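Local coordinates for protein HpcE (Thermus thermophilus, PDB 1WZO) that probably isomerises 2-hydroxyhepta-2,4-diene-1,7-dioate in the breakdown of aromatic acids, as a member of the fumarylacetoacetate hydrolase family, at residues B[15-20]-B[30-35]; B[21-24]-B[28-31]; B[41-46]-B[76-81]; B[94-99]-B[173-178]; B[161-166]-B[233-238]. All blocks are in the same frame, centred on the assembly; numbering follows the deposited sequence. Where two conformers were deposited one is given.

Contact 1 of 5, residues B[15-20]-B[30-35]; sequences GVYREG and HRPEDV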
# COMPACT_ATOMS: atom_id res chain seq x y z
N GLY B 15 -19.17 1.73 -0.04
CA GLY B 15 -20.57 1.48 0.25
C GLY B 15 -21.21 0.25 -0.37
O GLY B 15 -20.54 -0.64 -0.89
N VAL B 16 -22.54 0.22 -0.30
CA VAL B 16 -23.34 -0.88 -0.82
C VAL B 16 -24.44 -0.32 -1.72
O VAL B 16 -25.03 0.72 -1.42
CB VAL B 16 -24.00 -1.67 0.32
CG1 VAL B 16 -24.65 -2.94 -0.22
CG2 VAL B 16 -22.97 -1.99 1.39
N TYR B 17 -24.73 -1.02 -2.81
CA TYR B 17 -25.75 -0.59 -3.75
C TYR B 17 -27.08 -1.29 -3.47
O TYR B 17 -27.20 -2.49 -3.65
CB TYR B 17 -25.30 -0.92 -5.17
CG TYR B 17 -26.14 -0.29 -6.26
CD1 TYR B 17 -26.10 1.09 -6.49
CD2 TYR B 17 -26.93 -1.07 -7.09
CE1 TYR B 17 -26.83 1.67 -7.53
CE2 TYR B 17 -27.66 -0.51 -8.13
CZ TYR B 17 -27.61 0.86 -8.35
OH TYR B 17 -28.31 1.41 -9.39
N ARG B 18 -28.06 -0.51 -3.01
CA ARG B 18 -29.39 -1.03 -2.70
C ARG B 18 -30.46 -0.11 -3.28
O ARG B 18 -30.40 1.11 -3.10
CB ARG B 18 -29.59 -1.12 -1.19
CG ARG B 18 -28.57 -1.96 -0.45
CD ARG B 18 -28.82 -1.92 1.05
NE ARG B 18 -27.76 -2.56 1.82
CZ ARG B 18 -27.69 -2.57 3.14
NH1 ARG B 18 -28.64 -1.98 3.86
NH2 ARG B 18 -26.68 -3.18 3.75
N GLU B 19 -31.44 -0.69 -3.96
CA GLU B 19 -32.54 0.08 -4.54
C GLU B 19 -32.06 1.30 -5.31
O GLU B 19 -32.56 2.41 -5.10
CB GLU B 19 -33.52 0.53 -3.46
CG GLU B 19 -34.28 -0.59 -2.77
CD GLU B 19 -33.84 -0.80 -1.34
OE1 GLU B 19 -34.44 -1.67 -0.65
OE2 GLU B 19 -32.91 -0.11 -0.89
N GLY B 20 -31.09 1.10 -6.20
CA GLY B 20 -30.58 2.21 -6.99
C GLY B 20 -29.92 3.33 -6.21
O GLY B 20 -29.79 4.44 -6.72
N HIS B 30 -26.59 8.06 -0.95
CA HIS B 30 -26.06 8.97 -1.96
C HIS B 30 -26.67 8.59 -3.30
O HIS B 30 -26.81 7.41 -3.62
CB HIS B 30 -24.54 8.81 -2.08
CG HIS B 30 -23.79 9.17 -0.84
ND1 HIS B 30 -23.16 10.38 -0.67
CD2 HIS B 30 -23.54 8.46 0.29
CE1 HIS B 30 -22.55 10.41 0.50
NE2 HIS B 30 -22.77 9.25 1.10
N ARG B 31 -27.05 9.59 -4.09
CA ARG B 31 -27.60 9.31 -5.41
C ARG B 31 -26.40 9.17 -6.34
O ARG B 31 -25.46 9.96 -6.27
CB ARG B 31 -28.47 10.47 -5.91
CG ARG B 31 -29.72 10.74 -5.09
CD ARG B 31 -30.66 11.66 -5.86
NE ARG B 31 -29.95 12.83 -6.38
CZ ARG B 31 -30.50 13.77 -7.14
NH1 ARG B 31 -31.78 13.69 -7.47
NH2 ARG B 31 -29.77 14.79 -7.56
N PRO B 32 -26.41 8.16 -7.22
CA PRO B 32 -25.30 7.93 -8.15
C PRO B 32 -24.89 9.20 -8.91
O PRO B 32 -23.71 9.54 -8.97
CB PRO B 32 -25.86 6.86 -9.08
CG PRO B 32 -26.70 6.04 -8.14
CD PRO B 32 -27.43 7.10 -7.35
N GLU B 33 -25.88 9.89 -9.47
CA GLU B 33 -25.66 11.12 -10.23
C GLU B 33 -24.92 12.19 -9.44
O GLU B 33 -24.37 13.13 -10.03
CB GLU B 33 -27.01 11.68 -10.69
CG GLU B 33 -27.89 12.16 -9.54
CD GLU B 33 -29.31 12.47 -9.96
OE1 GLU B 33 -29.50 13.29 -10.89
OE2 GLU B 33 -30.24 11.89 -9.37
N ASP B 34 -24.91 12.07 -8.12
CA ASP B 34 -24.24 13.06 -7.28
C ASP B 34 -22.83 12.65 -6.86
O ASP B 34 -22.13 13.41 -6.20
CB ASP B 34 -25.06 13.35 -6.02
CG ASP B 34 -26.46 13.85 -6.34
OD1 ASP B 34 -26.60 14.64 -7.30
OD2 ASP B 34 -27.40 13.48 -5.62
N VAL B 35 -22.42 11.44 -7.24
CA VAL B 35 -21.10 10.96 -6.86
C VAL B 35 -20.23 10.56 -8.05
O VAL B 35 -20.70 10.46 -9.18
CB VAL B 35 -21.21 9.74 -5.91
CG1 VAL B 35 -22.08 10.08 -4.72
CG2 VAL B 35 -21.79 8.55 -6.66
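P32 sets the leading edge of its pyrrolidine ring against the turn that follows strand 11-18, overlapping the carbonyl of G20 and the rim of the Y17 ring. CD of P32 comes within 3.6 Å of O of G20, with CG only slightly farther. On the tyrosine side, CG of P32 lies near the plane of the ring, at its edge, 4.4 Å from CE1 of Y17. Y17 swings its ring away from its own backbone N (chi1 -169°), which brings CE1 to the proline, while the same side chain also packs on L22 and meets the ring of F157.

P32 opens a short 3-10 turn that carries a salt-bridge network as well as two backbone bonds, N of D34 to O of R31 and N of V35 to O of P32. R31 grips D34 side-on, NE of R31 to OD2 of D34 at 2.7 Å and NH2 to OD1, both nearly within the guanidinium plane. The carboxylate of E33 lies instead over the guanidinium face, where OE2 of E33 is 3.0 Å from NH1 of R31, an attraction of charge alone.

The two segments thus meet through carbon and one carbonyl, with no hydrogen bond between them, and such chemistry fixes distance more than direction.

Contact 2 of 5, residues B[21-24]-B[28-31]; sequences LLLD and EAHR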
# COMPACT_ATOMS: atom_id res chain seq x y z
N LEU B 21 -29.50 3.05 -4.99
CA LEU B 21 -28.84 4.06 -4.17
C LEU B 21 -27.57 3.52 -3.52
O LEU B 21 -27.45 2.32 -3.27
CB LEU B 21 -29.80 4.57 -3.09
CG LEU B 21 -31.03 5.33 -3.60
CD1 LEU B 21 -31.90 5.75 -2.43
CD2 LEU B 21 -30.59 6.55 -4.41
N LEU B 22 -26.63 4.42 -3.25
CA LEU B 22 -25.37 4.04 -2.63
C LEU B 22 -25.36 4.44 -1.16
O LEU B 22 -25.59 5.60 -0.82
CB LEU B 22 -24.20 4.73 -3.34
CG LEU B 22 -23.88 4.27 -4.76
CD1 LEU B 22 -22.92 5.27 -5.41
CD2 LEU B 22 -23.27 2.87 -4.72
N LEU B 23 -25.10 3.47 -0.29
CA LEU B 23 -25.05 3.73 1.15
C LEU B 23 -23.60 3.67 1.62
O LEU B 23 -22.90 2.71 1.33
CB LEU B 23 -25.87 2.68 1.90
CG LEU B 23 -27.33 2.53 1.45
CD1 LEU B 23 -28.03 1.50 2.33
CD2 LEU B 23 -28.03 3.87 1.54
N ASP B 24 -23.15 4.69 2.33
CA ASP B 24 -21.78 4.71 2.82
C ASP B 24 -21.62 3.93 4.12
O ASP B 24 -22.57 3.33 4.63
CB ASP B 24 -21.28 6.15 3.01
CG ASP B 24 -22.14 6.96 3.96
OD1 ASP B 24 -22.71 6.38 4.90
OD2 ASP B 24 -22.22 8.19 3.77
N GLU B 28 -25.54 6.47 5.44
CA GLU B 28 -26.12 7.59 4.70
C GLU B 28 -26.19 7.25 3.21
O GLU B 28 -25.27 6.66 2.65
CB GLU B 28 -25.28 8.85 4.90
CG GLU B 28 -25.25 9.35 6.34
CD GLU B 28 -26.65 9.52 6.93
OE1 GLU B 28 -27.47 10.23 6.32
OE2 GLU B 28 -26.92 8.94 8.00
N ALA B 29 -27.30 7.63 2.58
CA ALA B 29 -27.51 7.37 1.16
C ALA B 29 -26.97 8.46 0.26
O ALA B 29 -26.91 9.63 0.64
CB ALA B 29 -29.00 7.15 0.89
N HIS B 30 -26.59 8.06 -0.95
CA HIS B 30 -26.06 8.97 -1.96
C HIS B 30 -26.67 8.59 -3.30
O HIS B 30 -26.81 7.41 -3.62
CB HIS B 30 -24.54 8.81 -2.08
CG HIS B 30 -23.79 9.17 -0.84
ND1 HIS B 30 -23.16 10.38 -0.67
CD2 HIS B 30 -23.54 8.46 0.29
CE1 HIS B 30 -22.55 10.41 0.50
NE2 HIS B 30 -22.77 9.25 1.10
N ARG B 31 -27.05 9.59 -4.09
CA ARG B 31 -27.60 9.31 -5.41
C ARG B 31 -26.40 9.17 -6.34
O ARG B 31 -25.46 9.96 -6.27
CB ARG B 31 -28.47 10.47 -5.91
CG ARG B 31 -29.72 10.74 -5.09
CD ARG B 31 -30.66 11.66 -5.86
NE ARG B 31 -29.95 12.83 -6.38
CZ ARG B 31 -30.50 13.77 -7.14
NH1 ARG B 31 -31.78 13.69 -7.47
NH2 ARG B 31 -29.77 14.79 -7.56
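D24 and H30 clasp the turn end of this pair of short strands, NE2 of H30 donating to OD2 of D24 at 2.9 Å. The bond is fairly straight and runs within the imidazole plane, yet it arrives from above the carboxylate, 39° out of that plane, and the ring and carboxylate planes are steeply inclined. The other oxygen, OD1, takes a weak bond from N of E28 and another from N of A26 in the connecting turn. Holding CG between its own backbone N and carbonyl carbon (chi1 58°), D24 folds its carboxylate back over the turn to meet all three donors.

Backbone bonds form the next layer of a classic antiparallel beta hairpin, strands 21-23 and 29-30. L22 and H30 are a hydrogen-bonded pair: N of L22 reaches O of H30 at 3.0 Å, while the return bond from N of H30 to O of L22 is shorter, 2.7 Å, but bent to 133°. N of D24 continues the ladder to O of E28 at 2.9 Å. Between these rungs L23 and A29 form a non-hydrogen-bonded pair on the other face, CD2 of L23 pressed tightly on CB of A29 at 3.5 Å. Beyond, CD2 of L21 rests beside the start of the R31 side chain, whose guanidinium is turned to D34.

Farther out, the rings of F6 and H13 meet H30, and A4, F6 and Y17 pack round L22. E28 also packs on P246 of the second subunit.

Contact 3 of 5, residues B[41-46]-B[76-81]; sequences FTPGKI and TSLLPH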
# COMPACT_ATOMS: atom_id res chain seq x y z
N PHE B 41 -12.88 -1.97 -5.82
CA PHE B 41 -11.82 -2.43 -4.93
C PHE B 41 -10.50 -2.15 -5.64
O PHE B 41 -10.50 -1.73 -6.80
CB PHE B 41 -11.98 -3.93 -4.63
CG PHE B 41 -11.83 -4.82 -5.84
CD1 PHE B 41 -10.59 -5.34 -6.19
CD2 PHE B 41 -12.92 -5.09 -6.65
CE1 PHE B 41 -10.44 -6.12 -7.34
CE2 PHE B 41 -12.78 -5.87 -7.81
CZ PHE B 41 -11.54 -6.38 -8.15
N THR B 42 -9.38 -2.35 -4.95
CA THR B 42 -8.09 -2.12 -5.57
C THR B 42 -7.51 -3.47 -5.99
O THR B 42 -7.09 -4.27 -5.16
CB THR B 42 -7.12 -1.42 -4.60
OG1 THR B 42 -7.67 -0.16 -4.21
CG2 THR B 42 -5.77 -1.17 -5.26
N PRO B 43 -7.51 -3.74 -7.31
CA PRO B 43 -6.99 -5.01 -7.82
C PRO B 43 -5.50 -5.21 -7.60
O PRO B 43 -4.72 -4.25 -7.57
CB PRO B 43 -7.31 -4.93 -9.32
CG PRO B 43 -8.46 -3.98 -9.40
CD PRO B 43 -8.09 -2.93 -8.39
N GLY B 44 -5.11 -6.47 -7.41
CA GLY B 44 -3.71 -6.81 -7.26
C GLY B 44 -3.34 -7.06 -8.72
O GLY B 44 -3.57 -6.20 -9.56
N LYS B 45 -2.81 -8.24 -9.03
CA LYS B 45 -2.46 -8.55 -10.40
C LYS B 45 -3.67 -9.07 -11.16
O LYS B 45 -4.54 -9.73 -10.58
CB LYS B 45 -1.31 -9.56 -10.47
CG LYS B 45 -1.50 -10.81 -9.62
CD LYS B 45 -0.29 -11.74 -9.79
CE LYS B 45 -0.38 -12.98 -8.88
NZ LYS B 45 -0.35 -12.62 -7.43
N ILE B 46 -3.71 -8.78 -12.45
CA ILE B 46 -4.81 -9.16 -13.32
C ILE B 46 -4.34 -10.02 -14.48
O ILE B 46 -3.47 -9.60 -15.26
CB ILE B 46 -5.47 -7.89 -13.92
CG1 ILE B 46 -5.83 -6.91 -12.80
CG2 ILE B 46 -6.71 -8.28 -14.74
CD1 ILE B 46 -6.13 -5.49 -13.30
N THR B 76 -2.57 0.02 -14.62
CA THR B 76 -2.76 1.32 -15.25
C THR B 76 -3.82 1.30 -16.35
O THR B 76 -4.21 2.35 -16.86
CB THR B 76 -1.42 1.89 -15.81
OG1 THR B 76 -0.65 0.84 -16.39
CG2 THR B 76 -0.61 2.57 -14.70
N SER B 77 -4.29 0.11 -16.74
CA SER B 77 -5.35 0.03 -17.73
C SER B 77 -6.70 0.18 -17.03
O SER B 77 -7.71 0.52 -17.66
CB SER B 77 -5.33 -1.31 -18.49
OG SER B 77 -5.43 -2.42 -17.61
N LEU B 78 -6.73 -0.05 -15.72
CA LEU B 78 -7.98 0.03 -14.96
C LEU B 78 -8.71 1.36 -15.08
O LEU B 78 -8.11 2.44 -15.02
CB LEU B 78 -7.72 -0.29 -13.48
CG LEU B 78 -7.38 -1.75 -13.17
CD1 LEU B 78 -6.75 -1.86 -11.79
CD2 LEU B 78 -8.65 -2.61 -13.26
N LEU B 79 -10.02 1.27 -15.25
CA LEU B 79 -10.87 2.44 -15.38
C LEU B 79 -12.20 2.17 -14.70
O LEU B 79 -12.77 1.09 -14.84
CB LEU B 79 -11.10 2.74 -16.87
CG LEU B 79 -11.84 4.05 -17.20
CD1 LEU B 79 -10.91 5.25 -16.95
CD2 LEU B 79 -12.28 4.01 -18.66
N PRO B 80 -12.73 3.15 -13.95
CA PRO B 80 -14.01 2.93 -13.27
C PRO B 80 -15.22 3.12 -14.18
O PRO B 80 -15.12 3.66 -15.28
CB PRO B 80 -13.98 3.96 -12.16
CG PRO B 80 -13.32 5.12 -12.84
CD PRO B 80 -12.16 4.46 -13.57
N HIS B 81 -16.36 2.67 -13.68
CA HIS B 81 -17.63 2.81 -14.36
C HIS B 81 -17.77 4.31 -14.63
O HIS B 81 -17.46 5.12 -13.76
CB HIS B 81 -18.74 2.31 -13.41
CG HIS B 81 -20.14 2.55 -13.91
ND1 HIS B 81 -20.57 2.15 -15.15
CD2 HIS B 81 -21.21 3.12 -13.30
CE1 HIS B 81 -21.85 2.45 -15.29
NE2 HIS B 81 -22.26 3.04 -14.18
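L78 pushes its two methyl groups between P43 and I46, and nearly everything the two segments share is gathered at that branched end. CD1 of L78 meets the outer carbons of the proline ring, 3.6 Å from CG of P43 and 3.8 Å from CD. Its sister methyl CD2 turns to I46, standing 3.8 Å from CD1 of I46 while still within 4.1 Å of CG of P43. One leucine thereby fills the angle between the proline ring and the isoleucine chain. I46 meets it by extending its longer branch: CG1 is anti to the carbonyl carbon (chi1 -52°) and CD1 continues outward, so the terminal methyl is the atom that arrives.

Away from this close cluster the contact is loose. The nearest pair of CA atoms, those of P43 and L78, are 8.8 Å apart, no hydrogen bond links the backbones, and the chain on either side of L78 runs clear of the loop. P43 and I46 are buried, whereas L78 keeps some exposure. At the K45 and T76 end the segments border the third subunit: K45, whose charge goes to D209, packs on T76 of that subunit, and T76 here packs on its K45.

The apolar cluster is closed by several strands: V210 lies against both P43 and I46, L212 and L152 against I46, and L154 of strand 152-159 against L78, seating the entry to strand 46-50 beside strand 78-79.

Contact 4 of 5, residues B[94-99]-B[173-178]; sequences VHYEVE and AYVNGE
Y96 packs its ring on A173, joining two layers of beta structure in the domain related to fumarylacetoacetate hydrolase. Strand 94-104 pairs with strands 120-131, 210-212 and 221-222, while strand 170-175 lies between strands 227-232 and 178-184. No hydrogen bond passes between the two segments, which meet through side chains.

A173 gives up most surface here, although it offers a single methyl. Its CB, pointing toward the 94-99 segment, approaches the CE1-CZ side of the ring obliquely, 3.4 Å from CE1 of Y96 and 3.5 Å from CZ. Y96 places its ring there by holding CG between the backbone N and the carbonyl carbon (chi1 70°), which sends the phenol out from the interrupted strand toward the opposite sheet.

V175, two residues on and facing the same way, adds a second methyl: its CG2 lies 4.0 Å from CE2 of Y96. With CG1 anti to the backbone N (chi1 176°), CG2 is the branch directed at the tyrosine. Both residues come from the same side of the ring plane, A173 near CE1 and V175 near CE2, each obliquely. V98 adds a lighter touch, CG1 of V98 to CB of A173 at 4.4 Å, and packs on L230.

Just past V175 the chain reverses in a type I' turn, V175 to E178, with N of V175 bonded to O of E178; this starts the return strand 178-184. That strand supplies Q181, whose OE1 is hydrogen-bonded to the buried OH of Y96, an oxygen that also lies 3.5 Å from CB of A173.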
# COMPACT_ATOMS: atom_id res chain seq x y z
N VAL B 94 -10.33 -1.09 -33.05
CA VAL B 94 -10.40 -1.19 -31.59
C VAL B 94 -11.70 -1.90 -31.23
O VAL B 94 -12.76 -1.55 -31.75
CB VAL B 94 -10.37 0.20 -30.93
CG1 VAL B 94 -10.51 0.07 -29.42
CG2 VAL B 94 -9.08 0.91 -31.28
N HIS B 95 -11.61 -2.89 -30.35
CA HIS B 95 -12.77 -3.69 -29.95
C HIS B 95 -12.96 -3.78 -28.44
O HIS B 95 -11.99 -3.81 -27.68
CB HIS B 95 -12.62 -5.12 -30.48
CG HIS B 95 -12.62 -5.21 -31.97
ND1 HIS B 95 -13.70 -5.68 -32.69
CD2 HIS B 95 -11.66 -4.91 -32.88
CE1 HIS B 95 -13.41 -5.65 -33.98
NE2 HIS B 95 -12.18 -5.19 -34.12
N TYR B 96 -14.22 -3.85 -28.02
CA TYR B 96 -14.52 -4.02 -26.60
C TYR B 96 -14.56 -5.53 -26.44
O TYR B 96 -14.62 -6.27 -27.43
CB TYR B 96 -15.90 -3.42 -26.25
CG TYR B 96 -17.09 -4.19 -26.81
CD1 TYR B 96 -17.41 -5.46 -26.33
CD2 TYR B 96 -17.84 -3.68 -27.88
CE1 TYR B 96 -18.44 -6.22 -26.90
CE2 TYR B 96 -18.87 -4.43 -28.46
CZ TYR B 96 -19.16 -5.69 -27.97
OH TYR B 96 -20.15 -6.46 -28.56
N GLU B 97 -14.50 -6.01 -25.20
CA GLU B 97 -14.59 -7.44 -24.92
C GLU B 97 -15.29 -7.59 -23.58
O GLU B 97 -14.72 -7.30 -22.53
CB GLU B 97 -13.19 -8.09 -24.87
CG GLU B 97 -12.54 -8.25 -26.24
CD GLU B 97 -11.32 -9.17 -26.25
OE1 GLU B 97 -10.75 -9.39 -27.33
OE2 GLU B 97 -10.94 -9.68 -25.18
N VAL B 98 -16.55 -8.04 -23.60
CA VAL B 98 -17.29 -8.21 -22.36
C VAL B 98 -16.88 -9.53 -21.70
O VAL B 98 -17.00 -10.60 -22.29
CB VAL B 98 -18.84 -8.16 -22.59
CG1 VAL B 98 -19.27 -9.22 -23.60
CG2 VAL B 98 -19.57 -8.33 -21.27
N GLU B 99 -16.38 -9.44 -20.47
CA GLU B 99 -15.93 -10.64 -19.78
C GLU B 99 -16.29 -10.67 -18.31
O GLU B 99 -16.35 -9.64 -17.64
CB GLU B 99 -14.40 -10.79 -19.91
CG GLU B 99 -13.86 -10.45 -21.29
CD GLU B 99 -12.40 -10.87 -21.47
OE1 GLU B 99 -11.75 -11.26 -20.48
OE2 GLU B 99 -11.90 -10.80 -22.61
N ALA B 173 -23.56 -6.82 -24.47
CA ALA B 173 -22.82 -5.59 -24.71
C ALA B 173 -23.63 -4.69 -25.64
O ALA B 173 -24.16 -5.15 -26.66
CB ALA B 173 -21.47 -5.89 -25.34
N TYR B 174 -23.72 -3.42 -25.28
CA TYR B 174 -24.45 -2.45 -26.07
C TYR B 174 -23.50 -1.31 -26.46
O TYR B 174 -22.63 -0.93 -25.67
CB TYR B 174 -25.60 -1.84 -25.27
CG TYR B 174 -26.60 -2.82 -24.71
CD1 TYR B 174 -26.29 -3.63 -23.61
CD2 TYR B 174 -27.89 -2.91 -25.24
CE1 TYR B 174 -27.23 -4.50 -23.06
CE2 TYR B 174 -28.84 -3.77 -24.70
CZ TYR B 174 -28.51 -4.56 -23.61
OH TYR B 174 -29.45 -5.40 -23.06
N VAL B 175 -23.67 -0.79 -27.66
CA VAL B 175 -22.88 0.34 -28.13
C VAL B 175 -23.89 1.42 -28.52
O VAL B 175 -24.69 1.23 -29.43
CB VAL B 175 -22.01 -0.02 -29.35
CG1 VAL B 175 -21.29 1.23 -29.85
CG2 VAL B 175 -20.98 -1.08 -28.98
N ASN B 176 -23.86 2.53 -27.79
CA ASN B 176 -24.77 3.64 -28.04
C ASN B 176 -26.23 3.19 -27.87
O ASN B 176 -27.09 3.55 -28.67
CB ASN B 176 -24.57 4.20 -29.45
CG ASN B 176 -23.15 4.70 -29.67
OD1 ASN B 176 -22.58 5.36 -28.80
ND2 ASN B 176 -22.59 4.40 -30.83
N GLY B 177 -26.48 2.40 -26.83
CA GLY B 177 -27.82 1.94 -26.55
C GLY B 177 -28.31 0.78 -27.40
O GLY B 177 -29.38 0.23 -27.13
N GLU B 178 -27.55 0.39 -28.41
CA GLU B 178 -27.96 -0.72 -29.27
C GLU B 178 -27.24 -2.02 -28.94
O GLU B 178 -26.01 -2.06 -28.87
CB GLU B 178 -27.75 -0.36 -30.74
CG GLU B 178 -28.23 -1.44 -31.70
CD GLU B 178 -28.38 -0.94 -33.13
OE1 GLU B 178 -28.65 -1.77 -34.03
OE2 GLU B 178 -28.23 0.28 -33.36

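Contact 5 of 5, residues B[161-166]-B[233-238]; sequences EEVEDP and EGLGAL
The carboxylate of E162 and the peptide carbonyl of G234 are the flat groups of the contact, and each turns an oxygen to the same water. OE1 of E162 and O of G234 stand 4.3 Å apart, two acceptors that cannot bond directly. The water sits between them and donates to each, at 2.6 Å to OE1 of E162 and 2.8 Å to O of G234. The carboxylate has further partners outside the two segments: OE1 forms a salt bridge with NZ of K2, and OE2 takes a weak hydrogen bond from the backbone nitrogen of M1. No aromatic ring takes part in the contact between the two segments.

Beside this polar bridge runs a small apolar one. CG2 of V163 touches CD2 of L235 at 3.9 Å, the two side chains crossing at about a right angle. V163 points CG1 anti to its own nitrogen (chi1 173°), leaving CG2 as the branch turned to the leucine. V163 leans on Y123, while L235 is buried against I125 and V159.

G234 and L235 lie in the turn that joins the antiparallel strands 227-232 and 237-244, G234 having a positive phi (78°) easily adopted by glycine. The partner is the loop from strand 152-159 to strand 170-175. There a glycerol, probably from the crystallisation liquor, is hydrogen-bonded to O of V163 and N of E161.

A hydration-mediated bridge paired with one methyl contact implies a light join: the water converts two like acceptors into a linkage, and the charge of K2 would probably strengthen the carboxylate's hold on its place.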
# COMPACT_ATOMS: atom_id res chain seq x y z
N GLU B 161 -21.48 -13.09 -2.64
CA GLU B 161 -22.56 -13.92 -2.13
C GLU B 161 -23.86 -13.83 -2.92
O GLU B 161 -24.94 -13.94 -2.34
CB GLU B 161 -22.85 -13.56 -0.67
CG GLU B 161 -21.62 -13.39 0.21
CD GLU B 161 -21.98 -12.97 1.63
OE1 GLU B 161 -22.73 -11.97 1.79
OE2 GLU B 161 -21.50 -13.62 2.58
N GLU B 162 -23.77 -13.63 -4.23
CA GLU B 162 -24.97 -13.53 -5.05
C GLU B 162 -24.94 -14.47 -6.25
O GLU B 162 -25.96 -15.04 -6.63
CB GLU B 162 -25.19 -12.09 -5.52
CG GLU B 162 -25.72 -11.19 -4.41
CD GLU B 162 -26.00 -9.77 -4.88
OE1 GLU B 162 -26.41 -9.59 -6.04
OE2 GLU B 162 -25.84 -8.84 -4.07
N VAL B 163 -23.76 -14.65 -6.85
CA VAL B 163 -23.62 -15.54 -7.99
C VAL B 163 -23.52 -16.98 -7.48
O VAL B 163 -22.60 -17.31 -6.73
CB VAL B 163 -22.35 -15.23 -8.82
CG1 VAL B 163 -22.17 -16.29 -9.90
CG2 VAL B 163 -22.47 -13.85 -9.44
N GLU B 164 -24.46 -17.82 -7.89
CA GLU B 164 -24.46 -19.21 -7.46
C GLU B 164 -23.61 -20.09 -8.36
O GLU B 164 -23.02 -21.06 -7.89
CB GLU B 164 -25.90 -19.73 -7.39
CG GLU B 164 -26.79 -19.27 -8.54
CD GLU B 164 -28.25 -19.63 -8.32
OE1 GLU B 164 -28.57 -20.84 -8.27
OE2 GLU B 164 -29.08 -18.71 -8.20
N ASP B 165 -23.54 -19.76 -9.64
CA ASP B 165 -22.73 -20.52 -10.59
C ASP B 165 -22.20 -19.59 -11.69
O ASP B 165 -22.95 -19.12 -12.54
CB ASP B 165 -23.57 -21.64 -11.22
CG ASP B 165 -22.80 -22.43 -12.26
OD1 ASP B 165 -21.55 -22.36 -12.28
OD2 ASP B 165 -23.45 -23.14 -13.06
N PRO B 166 -20.88 -19.31 -11.67
CA PRO B 166 -20.27 -18.43 -12.67
C PRO B 166 -20.33 -18.95 -14.10
O PRO B 166 -20.15 -18.19 -15.04
CB PRO B 166 -18.84 -18.29 -12.16
CG PRO B 166 -18.58 -19.64 -11.55
CD PRO B 166 -19.86 -19.87 -10.77
N GLU B 233 -25.40 -10.98 -16.26
CA GLU B 233 -26.47 -11.42 -15.38
C GLU B 233 -26.17 -11.23 -13.89
O GLU B 233 -25.24 -11.83 -13.36
CB GLU B 233 -26.77 -12.90 -15.65
CG GLU B 233 -28.11 -13.38 -15.09
CD GLU B 233 -28.39 -14.83 -15.44
OE1 GLU B 233 -27.73 -15.36 -16.36
OE2 GLU B 233 -29.29 -15.43 -14.81
N GLY B 234 -26.95 -10.36 -13.24
CA GLY B 234 -26.78 -10.11 -11.82
C GLY B 234 -25.65 -9.19 -11.38
O GLY B 234 -25.53 -8.90 -10.19
N LEU B 235 -24.83 -8.71 -12.31
CA LEU B 235 -23.70 -7.86 -11.94
C LEU B 235 -23.87 -6.38 -12.30
O LEU B 235 -22.94 -5.58 -12.12
CB LEU B 235 -22.42 -8.39 -12.58
CG LEU B 235 -22.14 -9.89 -12.38
CD1 LEU B 235 -20.79 -10.25 -13.01
CD2 LEU B 235 -22.13 -10.24 -10.90
N GLY B 236 -25.05 -6.01 -12.79
CA GLY B 236 -25.29 -4.62 -13.14
C GLY B 236 -24.84 -4.25 -14.54
O GLY B 236 -24.78 -5.10 -15.43
N ALA B 237 -24.52 -2.97 -14.74
CA ALA B 237 -24.09 -2.48 -16.04
C ALA B 237 -22.89 -1.55 -15.91
O ALA B 237 -22.89 -0.61 -15.10
CB ALA B 237 -25.25 -1.76 -16.74
N LEU B 238 -21.86 -1.82 -16.72
CA LEU B 238 -20.63 -1.03 -16.73
C LEU B 238 -20.67 -0.20 -18.00
O LEU B 238 -20.66 -0.74 -19.11
CB LEU B 238 -19.42 -1.96 -16.74
CG LEU B 238 -18.01 -1.38 -16.86
CD1 LEU B 238 -17.68 -0.52 -15.64
CD2 LEU B 238 -17.00 -2.54 -16.97
O HOH W 1 -26.63 -10.72 -8.35

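How the contacts relate
Contacts 3 and 4 are the buried ones and rely wholly on carbon packing across their segments, whereas contacts 1 and 2 lie at the surface and contact 5 is intermediate, mixing water-mediated polarity with a methyl pair. Contacts 1 and 2 work on the same elements: they share H30 and R31, and strands 11-18 and 21-23 are neighbours, so a hairpin rich in hydrogen bonds adjoins a proline contact that has none between its segments. Contact 3 reaches contact 5 where H81 packs against A237 and L238, though their centres are about 18 Å apart. Contacts 4 and 5 alternate along the chain and do not touch, their nearest atoms lying about 6 Å apart.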